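Local coordinates for protein PrgA (Enterococcus faecalis, PDB 6Z9K) that provides surface exclusion against unwanted conjugation as a cell-wall protein extending far from the cell, this part being its metal-binding CAP domain, at residues Phe49-Trp63 against Gly156-Arg168. Sequence-based numbering, arbitrary orientation.
Sequences FPTSKEDEKNKDVMW and GKVSKYTLQESIR
Lys160 N donates to Val61 O at 2.8 Å, nearly straight along the carbonyl. Trp63 and Val158 form an antiparallel hydrogen-bonded pair, with Trp63 N to Val158 O at 2.9 Å and Val158 N to Trp63 O at 3.0 Å. Tyr161 N reaches Asn58 O from above the carbonyl plane, at 3.2 Å. These bonds join the turn and strand after helix 53-57 to strand 157-159 and the first turn of helix 160-176. Ser159 is the N-cap of that helix, its OG accepting from Thr162 N.

A water donates to Asp55 OD1 and Gln164 OE1 and accepts from Asn58 ND2. Asp55 OD2 takes the N-H of Ser52 and pairs with Lys14.

The extended Lys59 lies alongside Tyr161, with its CE 3.7 Å from the centroid of the Tyr161 ring. Its NZ makes a cation-pi contact over the same face and a salt bridge to Glu56. The edge of Phe49 meets the Tyr161 face in an offset edge-to-face pair, planes at 84°. With its CG anti to the backbone N (chi1 -172°), Phe49 lies against helix 160-176, Glu165 CA over one ring face. Pro50 CD lies over one face of the Arg168 guanidinium, toward its rim; that group bonds backbone carbonyls of Lys14, Gly15 and Asn46.

Lys160 CB lies over the five-membered ring of Trp63, and Leu163 CD1 touches Trp63 CE3 at 3.5 Å. Lys160 NZ continues to Glu75. Met62 bends its SD and CE onto Ser159, on the other face of the strand pair.

The contact packs the segment leading into helix 70-90 of this CAP domain on the N-terminal end of helix 160-176, away from the magnesium site. The water satisfies three side-chain polar atoms and bridges Asp55 and Gln164, whose acceptor oxygens would probably not bond directly.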
ATOM      1  N   PHE A  49       4.648  -5.063  14.994  1.00 24.25           N
ATOM      2  CA  PHE A  49       3.702  -5.764  14.088  1.00 23.49           C
ATOM      3  C   PHE A  49       2.768  -6.643  14.905  1.00 23.91           C
ATOM      4  O   PHE A  49       3.208  -7.627  15.531  1.00 26.95           O
ATOM      5  CB  PHE A  49       4.459  -6.596  13.070  1.00 22.96           C
ATOM      6  CG  PHE A  49       3.568  -7.187  12.014  1.00 23.48           C
ATOM      7  CD1 PHE A  49       2.793  -6.382  11.206  1.00 22.06           C
ATOM      8  CD2 PHE A  49       3.549  -8.549  11.799  1.00 24.34           C
ATOM      9  CE1 PHE A  49       1.972  -6.923  10.229  1.00 22.29           C
ATOM     10  CE2 PHE A  49       2.744  -9.085  10.811  1.00 24.78           C
ATOM     11  CZ  PHE A  49       1.952  -8.272  10.042  1.00 23.11           C
ATOM     12  N   PRO A  50       1.456  -6.336  14.930  1.00 23.18           N
ATOM     13  CA  PRO A  50       0.509  -7.105  15.722  1.00 25.47           C
ATOM     14  C   PRO A  50       0.392  -8.522  15.156  1.00 27.51           C
ATOM     15  O   PRO A  50       0.149  -8.654  13.971  1.00 27.02           O
ATOM     16  CB  PRO A  50      -0.794  -6.326  15.598  1.00 24.83           C
ATOM     17  CG  PRO A  50      -0.353  -4.984  15.174  1.00 24.39           C
ATOM     18  CD  PRO A  50       0.808  -5.220  14.244  1.00 23.33           C
ATOM     19  N   THR A  51       0.561  -9.519  16.013  1.00 31.48           N
ATOM     20  CA  THR A  51       0.669 -10.950  15.607  1.00 35.97           C
ATOM     21  C   THR A  51      -0.367 -11.815  16.348  1.00 38.55           C
ATOM     22  O   THR A  51      -0.508 -11.664  17.579  1.00 40.73           O
ATOM     23  CB  THR A  51       2.118 -11.416  15.813  1.00 37.53           C
ATOM     24  OG1 THR A  51       2.450 -11.250  17.193  1.00 44.66           O
ATOM     25  CG2 THR A  51       3.103 -10.658  14.948  1.00 37.35           C
ATOM     26  N   SER A  52      -1.103 -12.655  15.619  1.00 40.86           N
ATOM     27  CA  SER A  52      -2.008 -13.695  16.179  1.00 43.04           C
ATOM     28  C   SER A  52      -1.375 -15.064  15.933  1.00 45.67           C
ATOM     29  O   SER A  52      -0.284 -15.101  15.329  1.00 41.81           O
ATOM     30  CB  SER A  52      -3.369 -13.592  15.554  1.00 42.48           C
ATOM     31  OG  SER A  52      -3.338 -14.057  14.215  1.00 43.06           O
ATOM     32  N   LYS A  53      -1.991 -16.168  16.383  1.00 50.24           N
ATOM     33  CA  LYS A  53      -1.382 -17.506  16.135  1.00 53.09           C
ATOM     34  C   LYS A  53      -1.497 -17.809  14.639  1.00 52.85           C
ATOM     35  O   LYS A  53      -0.552 -18.397  14.093  1.00 54.13           O
ATOM     36  CB  LYS A  53      -1.934 -18.589  17.074  1.00 57.95           C
ATOM     37  CG  LYS A  53      -1.036 -18.851  18.286  1.00 61.80           C
ATOM     38  CD  LYS A  53      -1.658 -19.637  19.439  1.00 64.09           C
ATOM     39  CE  LYS A  53      -1.974 -21.074  19.084  1.00 67.05           C
ATOM     40  NZ  LYS A  53      -2.836 -21.709  20.113  1.00 69.33           N
ATOM     41  N   GLU A  54      -2.536 -17.306  13.970  1.00 52.33           N
ATOM     42  CA  GLU A  54      -2.641 -17.392  12.491  1.00 52.01           C
ATOM     43  C   GLU A  54      -1.378 -16.787  11.849  1.00 48.84           C
ATOM     44  O   GLU A  54      -0.855 -17.370  10.886  1.00 45.58           O
ATOM     45  CB  GLU A  54      -3.946 -16.734  12.031  1.00 56.60           C
ATOM     46  CG  GLU A  54      -4.068 -16.521  10.521  1.00 59.77           C
ATOM     47  CD  GLU A  54      -4.033 -17.756   9.628  1.00 65.07           C
ATOM     48  OE1 GLU A  54      -3.835 -18.884  10.148  1.00 66.06           O
ATOM     49  OE2 GLU A  54      -4.188 -17.579   8.390  1.00 71.40           O
ATOM     50  N   ASP A  55      -0.869 -15.666  12.361  1.00 44.24           N
ATOM     51  CA  ASP A  55       0.339 -15.009  11.798  1.00 42.81           C
ATOM     52  C   ASP A  55       1.588 -15.876  11.985  1.00 42.48           C
ATOM     53  O   ASP A  55       2.428 -15.898  11.082  1.00 41.40           O
ATOM     54  CB  ASP A  55       0.575 -13.636  12.409  1.00 40.31           C
ATOM     55  CG  ASP A  55      -0.469 -12.610  12.016  1.00 38.27           C
ATOM     56  OD1 ASP A  55      -0.684 -12.388  10.784  1.00 38.39           O
ATOM     57  OD2 ASP A  55      -1.032 -12.020  12.939  1.00 35.37           O
ATOM     58  N   GLU A  56       1.711 -16.588  13.103  1.00 44.26           N
ATOM     59  CA  GLU A  56       2.882 -17.475  13.333  1.00 44.90           C
ATOM     60  C   GLU A  56       2.915 -18.541  12.231  1.00 43.47           C
ATOM     61  O   GLU A  56       4.014 -18.793  11.713  1.00 43.61           O
ATOM     62  CB  GLU A  56       2.840 -18.032  14.757  1.00 47.15           C
ATOM     63  CG  GLU A  56       2.947 -16.939  15.809  1.00 48.72           C
ATOM     64  CD  GLU A  56       4.314 -16.272  15.934  1.00 50.03           C
ATOM     65  OE1 GLU A  56       5.243 -16.688  15.199  1.00 49.30           O
ATOM     66  OE2 GLU A  56       4.459 -15.347  16.790  1.00 53.21           O
ATOM     67  N   LYS A  57       1.757 -19.092  11.845  1.00 43.03           N
ATOM     68  CA  LYS A  57       1.623 -20.096  10.750  1.00 45.39           C
ATOM     69  C   LYS A  57       1.956 -19.469   9.398  1.00 42.07           C
ATOM     70  O   LYS A  57       2.471 -20.166   8.533  1.00 41.02           O
ATOM     71  CB  LYS A  57       0.206 -20.675  10.701  1.00 49.81           C
ATOM     72  CG  LYS A  57      -0.239 -21.308  12.015  1.00 54.26           C
ATOM     73  CD  LYS A  57      -1.566 -22.040  11.973  1.00 58.23           C
ATOM     74  CE  LYS A  57      -1.797 -22.826  13.252  1.00 63.15           C
ATOM     75  NZ  LYS A  57      -3.159 -23.407  13.320  1.00 67.08           N
ATOM     76  N   ASN A  58       1.644 -18.190   9.207  1.00 39.13           N
ATOM     77  CA  ASN A  58       1.953 -17.482   7.939  1.00 36.70           C
ATOM     78  C   ASN A  58       3.474 -17.411   7.755  1.00 34.41           C
ATOM     79  O   ASN A  58       3.908 -17.088   6.653  1.00 35.27           O
ATOM     80  CB  ASN A  58       1.285 -16.107   7.925  1.00 36.19           C
ATOM     81  CG  ASN A  58      -0.194 -16.183   7.618  1.00 36.40           C
ATOM     82  OD1 ASN A  58      -0.681 -17.218   7.190  1.00 41.73           O
ATOM     83  ND2 ASN A  58      -0.914 -15.095   7.797  1.00 36.20           N
ATOM     84  N   LYS A  59       4.261 -17.667   8.794  1.00 35.95           N
ATOM     85  CA  LYS A  59       5.743 -17.580   8.707  1.00 36.90           C
ATOM     86  C   LYS A  59       6.278 -18.759   7.894  1.00 39.80           C
ATOM     87  O   LYS A  59       7.418 -18.663   7.478  1.00 38.30           O
ATOM     88  CB  LYS A  59       6.397 -17.547  10.086  1.00 39.62           C
ATOM     89  CG  LYS A  59       6.324 -16.211  10.790  1.00 39.09           C
ATOM     90  CD  LYS A  59       7.067 -16.186  12.107  1.00 41.35           C
ATOM     91  CE  LYS A  59       6.903 -14.888  12.866  1.00 41.56           C
ATOM     92  NZ  LYS A  59       7.333 -15.018  14.284  1.00 42.02           N
ATOM     93  N   ASP A  60       5.470 -19.809   7.705  1.00 43.27           N
ATOM     94  CA  ASP A  60       5.823 -21.032   6.928  1.00 45.47           C
ATOM     95  C   ASP A  60       4.970 -21.102   5.664  1.00 45.05           C
ATOM     96  O   ASP A  60       5.046 -22.131   4.937  1.00 43.17           O
ATOM     97  CB  ASP A  60       5.691 -22.279   7.806  1.00 49.99           C
ATOM     98  CG  ASP A  60       6.705 -22.311   8.937  1.00 53.60           C
ATOM     99  OD1 ASP A  60       7.836 -21.831   8.713  1.00 56.13           O
ATOM    100  OD2 ASP A  60       6.356 -22.788  10.050  1.00 58.36           O
ATOM    101  N   VAL A  61       4.212 -20.052   5.349  1.00 42.17           N
ATOM    102  CA  VAL A  61       3.554 -19.955   4.015  1.00 40.85           C
ATOM    103  C   VAL A  61       4.480 -19.163   3.085  1.00 39.54           C
ATOM    104  O   VAL A  61       4.613 -17.935   3.257  1.00 38.95           O
ATOM    105  CB  VAL A  61       2.141 -19.350   4.089  1.00 40.21           C
ATOM    106  CG1 VAL A  61       1.490 -19.310   2.716  1.00 40.22           C
ATOM    107  CG2 VAL A  61       1.258 -20.103   5.065  1.00 42.84           C
ATOM    108  N   MET A  62       5.121 -19.828   2.125  1.00 37.54           N
ATOM    109  CA  MET A  62       6.123 -19.179   1.259  1.00 36.74           C
ATOM    110  C   MET A  62       5.452 -18.811  -0.065  1.00 36.52           C
ATOM    111  O   MET A  62       4.807 -19.668  -0.696  1.00 39.67           O
ATOM    112  CB  MET A  62       7.348 -20.070   1.040  1.00 39.50           C
ATOM    113  CG  MET A  62       8.001 -20.523   2.326  1.00 39.64           C
ATOM    114  SD  MET A  62       8.438 -19.129   3.422  1.00 41.32           S
ATOM    115  CE  MET A  62       9.703 -18.335   2.433  1.00 37.32           C
ATOM    116  N   TRP A  63       5.608 -17.555  -0.477  1.00 35.13           N
ATOM    117  CA  TRP A  63       5.077 -17.002  -1.738  1.00 33.19           C
ATOM    118  C   TRP A  63       6.220 -16.740  -2.711  1.00 35.43           C
ATOM    119  O   TRP A  63       7.216 -16.137  -2.324  1.00 35.72           O
ATOM    120  CB  TRP A  63       4.320 -15.701  -1.429  1.00 31.46           C
ATOM    121  CG  TRP A  63       2.982 -15.919  -0.803  1.00 30.34           C
ATOM    122  CD1 TRP A  63       2.503 -17.020  -0.164  1.00 32.28           C
ATOM    123  CD2 TRP A  63       1.937 -14.951  -0.774  1.00 29.98           C
ATOM    124  NE1 TRP A  63       1.201 -16.821   0.202  1.00 31.88           N
ATOM    125  CE2 TRP A  63       0.838 -15.551  -0.142  1.00 30.33           C
ATOM    126  CE3 TRP A  63       1.818 -13.662  -1.307  1.00 28.23           C
ATOM    127  CZ2 TRP A  63      -0.351 -14.859   0.051  1.00 30.91           C
ATOM    128  CZ3 TRP A  63       0.654 -12.968  -1.084  1.00 29.00           C
ATOM    129  CH2 TRP A  63      -0.420 -13.575  -0.440  1.00 29.83           C
ATOM    130  N   GLY A 156      13.482 -16.263  -5.123  1.00 45.39           N
ATOM    131  CA  GLY A 156      12.246 -15.532  -5.445  1.00 43.23           C
ATOM    132  C   GLY A 156      11.148 -15.695  -4.396  1.00 41.34           C
ATOM    133  O   GLY A 156      10.030 -15.209  -4.682  1.00 40.43           O
ATOM    134  N   LYS A 157      11.396 -16.353  -3.257  1.00 38.39           N
ATOM    135  CA  LYS A 157      10.330 -16.671  -2.272  1.00 38.89           C
ATOM    136  C   LYS A 157      10.492 -15.851  -0.982  1.00 36.22           C
ATOM    137  O   LYS A 157      11.606 -15.422  -0.673  1.00 37.51           O
ATOM    138  CB  LYS A 157      10.286 -18.163  -1.960  1.00 41.72           C
ATOM    139  CG  LYS A 157       9.913 -19.041  -3.147  1.00 44.27           C
ATOM    140  CD  LYS A 157      10.096 -20.486  -2.814  1.00 49.62           C
ATOM    141  CE  LYS A 157       9.608 -21.409  -3.909  1.00 51.30           C
ATOM    142  NZ  LYS A 157       8.860 -22.548  -3.326  1.00 55.48           N
ATOM    143  N   VAL A 158       9.375 -15.605  -0.300  1.00 33.91           N
ATOM    144  CA  VAL A 158       9.272 -14.760   0.932  1.00 31.59           C
ATOM    145  C   VAL A 158       7.986 -15.185   1.635  1.00 29.59           C
ATOM    146  O   VAL A 158       7.025 -15.507   0.935  1.00 28.61           O
ATOM    147  CB  VAL A 158       9.316 -13.235   0.653  1.00 32.29           C
ATOM    148  CG1 VAL A 158       8.280 -12.766  -0.331  1.00 32.63           C
ATOM    149  CG2 VAL A 158       9.164 -12.426   1.910  1.00 31.27           C
ATOM    150  N   SER A 159       7.960 -15.204   2.963  1.00 28.32           N
ATOM    151  CA  SER A 159       6.772 -15.718   3.676  1.00 28.31           C
ATOM    152  C   SER A 159       5.675 -14.675   3.580  1.00 27.34           C
ATOM    153  O   SER A 159       5.987 -13.469   3.468  1.00 27.46           O
ATOM    154  CB  SER A 159       7.028 -16.094   5.098  1.00 28.91           C
ATOM    155  OG  SER A 159       7.061 -14.971   5.935  1.00 28.15           O
ATOM    156  N   LYS A 160       4.444 -15.147   3.627  1.00 28.16           N
ATOM    157  CA  LYS A 160       3.234 -14.314   3.682  1.00 28.20           C
ATOM    158  C   LYS A 160       3.327 -13.395   4.908  1.00 26.31           C
ATOM    159  O   LYS A 160       3.027 -12.203   4.809  1.00 24.93           O
ATOM    160  CB  LYS A 160       2.034 -15.249   3.770  1.00 31.30           C
ATOM    161  CG  LYS A 160       0.702 -14.582   4.021  1.00 33.04           C
ATOM    162  CD  LYS A 160      -0.423 -15.532   3.893  1.00 35.29           C
ATOM    163  CE  LYS A 160      -1.728 -14.802   3.783  1.00 38.54           C
ATOM    164  NZ  LYS A 160      -2.803 -15.758   3.439  1.00 40.66           N
ATOM    165  N   TYR A 161       3.809 -13.919   6.023  1.00 26.51           N
ATOM    166  CA  TYR A 161       4.018 -13.112   7.253  1.00 26.12           C
ATOM    167  C   TYR A 161       4.904 -11.912   6.914  1.00 24.30           C
ATOM    168  O   TYR A 161       4.572 -10.769   7.237  1.00 23.73           O
ATOM    169  CB  TYR A 161       4.643 -13.964   8.364  1.00 28.17           C
ATOM    170  CG  TYR A 161       5.048 -13.148   9.559  1.00 30.80           C
ATOM    171  CD1 TYR A 161       6.288 -12.529   9.615  1.00 32.19           C
ATOM    172  CD2 TYR A 161       4.165 -12.925  10.599  1.00 33.81           C
ATOM    173  CE1 TYR A 161       6.652 -11.719  10.680  1.00 34.22           C
ATOM    174  CE2 TYR A 161       4.517 -12.126  11.683  1.00 33.97           C
ATOM    175  CZ  TYR A 161       5.770 -11.536  11.730  1.00 34.72           C
ATOM    176  OH  TYR A 161       6.121 -10.726  12.797  1.00 38.41           O
ATOM    177  N   THR A 162       6.051 -12.179   6.309  1.00 23.81           N
ATOM    178  CA  THR A 162       7.051 -11.139   5.979  1.00 23.91           C
ATOM    179  C   THR A 162       6.443 -10.093   5.050  1.00 23.28           C
ATOM    180  O   THR A 162       6.677  -8.926   5.309  1.00 21.91           O
ATOM    181  CB  THR A 162       8.305 -11.739   5.358  1.00 25.39           C
ATOM    182  OG1 THR A 162       8.827 -12.517   6.419  1.00 27.17           O
ATOM    183  CG2 THR A 162       9.286 -10.687   4.890  1.00 26.54           C
ATOM    184  N   LEU A 163       5.741 -10.503   3.997  1.00 21.84           N
ATOM    185  CA  LEU A 163       5.095  -9.502   3.113  1.00 21.30           C
ATOM    186  C   LEU A 163       4.097  -8.655   3.907  1.00 19.38           C
ATOM    187  O   LEU A 163       4.066  -7.433   3.702  1.00 19.09           O
ATOM    188  CB  LEU A 163       4.393 -10.185   1.956  1.00 21.47           C
ATOM    189  CG  LEU A 163       5.297 -10.899   0.957  1.00 23.99           C
ATOM    190  CD1 LEU A 163       4.457 -11.755   0.000  1.00 23.75           C
ATOM    191  CD2 LEU A 163       6.173  -9.880   0.235  1.00 23.83           C
ATOM    192  N   GLN A 164       3.278  -9.230   4.796  1.00 19.57           N
ATOM    193  CA  GLN A 164       2.247  -8.426   5.518  1.00 19.46           C
ATOM    194  C   GLN A 164       2.964  -7.483   6.481  1.00 18.49           C
ATOM    195  O   GLN A 164       2.528  -6.334   6.653  1.00 18.07           O
ATOM    196  CB  GLN A 164       1.241  -9.315   6.255  1.00 21.12           C
ATOM    197  CG  GLN A 164       0.333 -10.062   5.292  1.00 23.10           C
ATOM    198  CD  GLN A 164      -0.811 -10.814   5.938  1.00 25.12           C
ATOM    199  OE1 GLN A 164      -0.906 -10.919   7.159  1.00 29.37           O
ATOM    200  NE2 GLN A 164      -1.782 -11.155   5.105  1.00 28.56           N
ATOM    201  N   GLU A 165       4.034  -7.959   7.092  1.00 19.39           N
ATOM    202  CA  GLU A 165       4.834  -7.142   8.042  1.00 19.83           C
ATOM    203  C   GLU A 165       5.435  -5.969   7.272  1.00 17.96           C
ATOM    204  O   GLU A 165       5.368  -4.829   7.771  1.00 18.06           O
ATOM    205  CB  GLU A 165       5.891  -8.016   8.717  1.00 22.44           C
ATOM    206  CG  GLU A 165       6.769  -7.330   9.773  1.00 25.23           C
ATOM    207  CD  GLU A 165       7.771  -8.335  10.335  1.00 31.25           C
ATOM    208  OE1 GLU A 165       8.411  -9.052   9.491  1.00 32.61           O
ATOM    209  OE2 GLU A 165       7.892  -8.461  11.592  1.00 38.80           O
ATOM    210  N   SER A 166       6.031  -6.227   6.118  1.00 18.31           N
ATOM    211  CA  SER A 166       6.709  -5.189   5.307  1.00 17.68           C
ATOM    212  C   SER A 166       5.697  -4.147   4.833  1.00 16.87           C
ATOM    213  O   SER A 166       5.999  -2.954   4.809  1.00 16.30           O
ATOM    214  CB  SER A 166       7.376  -5.879   4.137  1.00 18.63           C
ATOM    215  OG  SER A 166       8.442  -6.735   4.584  1.00 21.05           O
ATOM    216  N   ILE A 167       4.551  -4.609   4.369  1.00 16.19           N
ATOM    217  CA  ILE A 167       3.509  -3.689   3.856  1.00 15.75           C
ATOM    218  C   ILE A 167       3.045  -2.778   4.981  1.00 14.88           C
ATOM    219  O   ILE A 167       2.919  -1.544   4.747  1.00 14.99           O
ATOM    220  CB  ILE A 167       2.375  -4.453   3.160  1.00 15.48           C
ATOM    221  CG1 ILE A 167       2.865  -5.041   1.839  1.00 15.98           C
ATOM    222  CG2 ILE A 167       1.166  -3.541   3.027  1.00 15.66           C
ATOM    223  CD1 ILE A 167       1.939  -6.051   1.263  1.00 16.69           C
ATOM    224  N   ARG A 168       2.787  -3.311   6.166  1.00 15.46           N
ATOM    225  CA  ARG A 168       2.304  -2.404   7.224  1.00 15.44           C
ATOM    226  C   ARG A 168       3.418  -1.407   7.562  1.00 15.78           C
ATOM    227  O   ARG A 168       3.102  -0.251   7.800  1.00 16.30           O
ATOM    228  CB  ARG A 168       1.862  -3.192   8.449  1.00 17.11           C
ATOM    229  CG  ARG A 168       1.195  -2.292   9.482  1.00 16.68           C
ATOM    230  CD  ARG A 168       0.914  -3.092  10.752  1.00 17.58           C
ATOM    231  NE  ARG A 168       0.165  -2.322  11.739  1.00 17.98           N
ATOM    232  CZ  ARG A 168       0.679  -1.541  12.681  1.00 18.15           C
ATOM    233  NH1 ARG A 168       1.965  -1.402  12.833  1.00 18.36           N
ATOM    234  NH2 ARG A 168      -0.120  -0.911  13.529  1.00 19.31           N
TER
HETATM  235  O   HOH W   1       0.644 -12.690   8.651  1.00 36.09           O